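SusD superfamily protein (Parabacteroides distasonis, PDB 3OTN) probably binds nutrient glycans at the outer membrane for uptake. Local coordinates at residues Gln306-Asn311 with Tyr334-Phe339. Numbering follows the deposited sequence.
With EDO (1,2-ethanediol), chain O.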
loop_
_atom_site.group_PDB
_atom_site.type_symbol
_atom_site.label_atom_id
_atom_site.label_comp_id
_atom_site.label_asym_id
_atom_site.label_seq_id
_atom_site.Cartn_x
_atom_site.Cartn_y
_atom_site.Cartn_z
ATOM N N GLN A 306 0.060 20.994 -2.728
ATOM C CA GLN A 306 0.165 20.163 -1.544
ATOM C C GLN A 306 -0.091 18.767 -2.073
ATOM O O GLN A 306 0.794 18.222 -2.707
ATOM C CB GLN A 306 -0.780 20.642 -0.436
ATOM C CG GLN A 306 -0.352 22.035 0.085
ATOM C CD GLN A 306 0.989 22.030 0.846
ATOM O OE1 GLN A 306 1.443 21.009 1.340
ATOM N NE2 GLN A 306 1.585 23.191 0.969
ATOM N N TYR A 307 -1.270 18.193 -1.889
ATOM C CA TYR A 307 -1.541 16.870 -2.440
ATOM C C TYR A 307 -1.923 16.903 -3.912
ATOM O O TYR A 307 -1.759 15.893 -4.624
ATOM C CB TYR A 307 -2.630 16.192 -1.625
ATOM C CG TYR A 307 -2.190 15.467 -0.374
ATOM C CD1 TYR A 307 -0.885 15.538 0.129
ATOM C CD2 TYR A 307 -3.108 14.693 0.326
ATOM C CE1 TYR A 307 -0.504 14.808 1.251
ATOM C CE2 TYR A 307 -2.724 13.943 1.450
ATOM C CZ TYR A 307 -1.432 14.024 1.917
ATOM O OH TYR A 307 -1.057 13.326 3.045
ATOM N N PHE A 308 -2.441 18.048 -4.365
ATOM C CA PHE A 308 -2.926 18.202 -5.729
ATOM C C PHE A 308 -2.315 19.427 -6.383
ATOM O O PHE A 308 -1.865 20.361 -5.691
ATOM C CB PHE A 308 -4.473 18.285 -5.748
ATOM C CG PHE A 308 -5.127 17.143 -5.033
ATOM C CD1 PHE A 308 -5.034 15.859 -5.540
ATOM C CD2 PHE A 308 -5.739 17.335 -3.785
ATOM C CE1 PHE A 308 -5.607 14.787 -4.849
ATOM C CE2 PHE A 308 -6.275 16.280 -3.083
ATOM C CZ PHE A 308 -6.228 15.004 -3.610
ATOM N N PHE A 309 -2.308 19.419 -7.711
ATOM C CA PHE A 309 -1.919 20.590 -8.513
ATOM C C PHE A 309 -2.776 20.728 -9.755
ATOM O O PHE A 309 -3.456 19.791 -10.166
ATOM C CB PHE A 309 -0.406 20.661 -8.798
ATOM C CG PHE A 309 0.131 19.693 -9.838
ATOM C CD1 PHE A 309 -0.083 18.323 -9.756
ATOM C CD2 PHE A 309 0.982 20.167 -10.855
ATOM C CE1 PHE A 309 0.493 17.427 -10.691
ATOM C CE2 PHE A 309 1.552 19.284 -11.797
ATOM C CZ PHE A 309 1.315 17.917 -11.714
ATOM N N THR A 310 -2.803 21.949 -10.281
ATOM C CA THR A 310 -3.691 22.343 -11.388
ATOM C C THR A 310 -2.984 23.202 -12.438
ATOM O O THR A 310 -3.565 23.512 -13.470
ATOM C CB THR A 310 -4.869 23.180 -10.846
ATOM O OG1 THR A 310 -4.350 24.362 -10.241
ATOM C CG2 THR A 310 -5.683 22.428 -9.820
ATOM N N ASN A 311 -1.757 23.640 -12.158
ATOM C CA ASN A 311 -0.941 24.320 -13.129
ATOM C C ASN A 311 0.552 23.978 -12.929
ATOM O O ASN A 311 0.976 23.548 -11.845
ATOM C CB ASN A 311 -1.192 25.838 -13.050
ATOM C CG ASN A 311 -0.642 26.459 -11.771
ATOM O OD1 ASN A 311 0.558 26.436 -11.530
ATOM N ND2 ASN A 311 -1.520 27.026 -10.959
ATOM N N TYR A 334 -7.631 18.744 -11.779
ATOM C CA TYR A 334 -6.796 18.349 -10.649
ATOM C C TYR A 334 -5.911 17.157 -11.015
ATOM O O TYR A 334 -6.350 16.203 -11.653
ATOM C CB TYR A 334 -7.646 17.975 -9.439
ATOM C CG TYR A 334 -8.613 19.061 -8.983
ATOM C CD1 TYR A 334 -8.147 20.254 -8.444
ATOM C CD2 TYR A 334 -9.995 18.842 -9.009
ATOM C CE1 TYR A 334 -9.040 21.240 -7.986
ATOM C CE2 TYR A 334 -10.891 19.812 -8.567
ATOM C CZ TYR A 334 -10.414 21.002 -8.043
ATOM O OH TYR A 334 -11.337 21.941 -7.597
ATOM N N TYR A 335 -4.656 17.227 -10.584
ATOM C CA TYR A 335 -3.728 16.115 -10.679
ATOM C C TYR A 335 -3.062 15.891 -9.329
ATOM O O TYR A 335 -2.971 16.823 -8.503
ATOM C CB TYR A 335 -2.705 16.396 -11.761
ATOM C CG TYR A 335 -3.347 16.450 -13.123
ATOM C CD1 TYR A 335 -3.465 15.290 -13.896
ATOM C CD2 TYR A 335 -3.897 17.642 -13.622
ATOM C CE1 TYR A 335 -4.108 15.312 -15.150
ATOM C CE2 TYR A 335 -4.544 17.674 -14.875
ATOM C CZ TYR A 335 -4.636 16.508 -15.631
ATOM O OH TYR A 335 -5.248 16.522 -16.863
ATOM N N ILE A 336 -2.624 14.657 -9.102
ATOM C CA ILE A 336 -1.916 14.310 -7.882
ATOM C C ILE A 336 -0.488 14.837 -7.899
ATOM O O ILE A 336 0.300 14.485 -8.765
ATOM C CB ILE A 336 -1.945 12.804 -7.602
ATOM C CG1 ILE A 336 -3.393 12.368 -7.308
ATOM C CG2 ILE A 336 -1.034 12.516 -6.372
ATOM C CD1 ILE A 336 -3.760 10.909 -7.720
ATOM N N TYR A 337 -0.203 15.702 -6.927
ATOM C CA TYR A 337 1.107 16.286 -6.660
ATOM C C TYR A 337 1.810 15.628 -5.473
ATOM O O TYR A 337 2.999 15.869 -5.251
ATOM C CB TYR A 337 0.935 17.783 -6.330
ATOM C CG TYR A 337 2.149 18.651 -6.519
ATOM C CD1 TYR A 337 2.700 18.856 -7.784
ATOM C CD2 TYR A 337 2.758 19.298 -5.425
ATOM C CE1 TYR A 337 3.823 19.691 -7.963
ATOM C CE2 TYR A 337 3.888 20.122 -5.615
ATOM C CZ TYR A 337 4.396 20.319 -6.879
ATOM O OH TYR A 337 5.498 21.130 -7.061
ATOM N N LYS A 338 1.098 14.761 -4.746
ATOM C CA LYS A 338 1.604 14.132 -3.498
ATOM C C LYS A 338 2.985 13.458 -3.633
ATOM O O LYS A 338 3.810 13.489 -2.702
ATOM C CB LYS A 338 0.546 13.148 -3.018
ATOM C CG LYS A 338 0.673 12.618 -1.655
ATOM C CD LYS A 338 -0.632 11.919 -1.260
ATOM C CE LYS A 338 -0.461 11.209 0.030
ATOM N NZ LYS A 338 -1.723 10.691 0.596
ATOM N N PHE A 339 3.268 12.943 -4.823
ATOM C CA PHE A 339 4.491 12.181 -5.101
ATOM C C PHE A 339 5.379 12.839 -6.157
ATOM O O PHE A 339 6.160 12.172 -6.785
ATOM C CB PHE A 339 4.090 10.776 -5.542
ATOM C CG PHE A 339 3.080 10.125 -4.621
ATOM C CD1 PHE A 339 3.402 9.876 -3.293
ATOM C CD2 PHE A 339 1.810 9.773 -5.075
ATOM C CE1 PHE A 339 2.490 9.257 -2.433
ATOM C CE2 PHE A 339 0.890 9.159 -4.216
ATOM C CZ PHE A 339 1.246 8.895 -2.902
HETATM C C1 EDO O . -4.989 27.282 -12.865
HETATM O O1 EDO O . -4.266 27.111 -11.650
HETATM C C2 EDO O . -6.477 27.452 -12.549
HETATM O O2 EDO O . -7.018 26.198 -12.139
#
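Lys338 runs its extended chain along the ring of Tyr307, the two side chains pointing the same way. CG of Lys338 leaves anti to the backbone N (chi1 -167°), which sets its CD 3.7 Å from the centroid of the Tyr307 ring, a CH-pi contact almost on the ring normal. At the ring's far rim NZ forms a salt bridge with Glu421 and bonds the carbonyls of Cys419 and Asp417, the latter shared with Tyr307 OH. Phe309 and Tyr335 form a hydrogen-bonded antiparallel pair (Phe309 N to Tyr335 O, 2.8 Å), joining 308-312, central in a three-stranded sheet of the SusD-family region, to outer strand 334-336. Past this pair Tyr307 O accepts Tyr337 N at 2.8 Å, from above its carbonyl plane, and weakly Lys338 N. Packing is tight where CD1 of Tyr337 lies over one face of the Phe309 ring, 3.4 Å from Phe309 CG. The Thr310 end is looser and partly exposed: O1 of a 1,2-ethanediol, probably from the crystallisation liquor, hydrogen-bonds to Thr310 OG1, itself bonded to Glu304, and to Asn311 ND2. With an alanine at Tyr307, the Lys338 methylenes would probably lose their aromatic cover and the Asp417 carbonyl one donor. Lys338 is thus a buried cation, probably neutralised by Glu421, its apolar shaft lying on a ring.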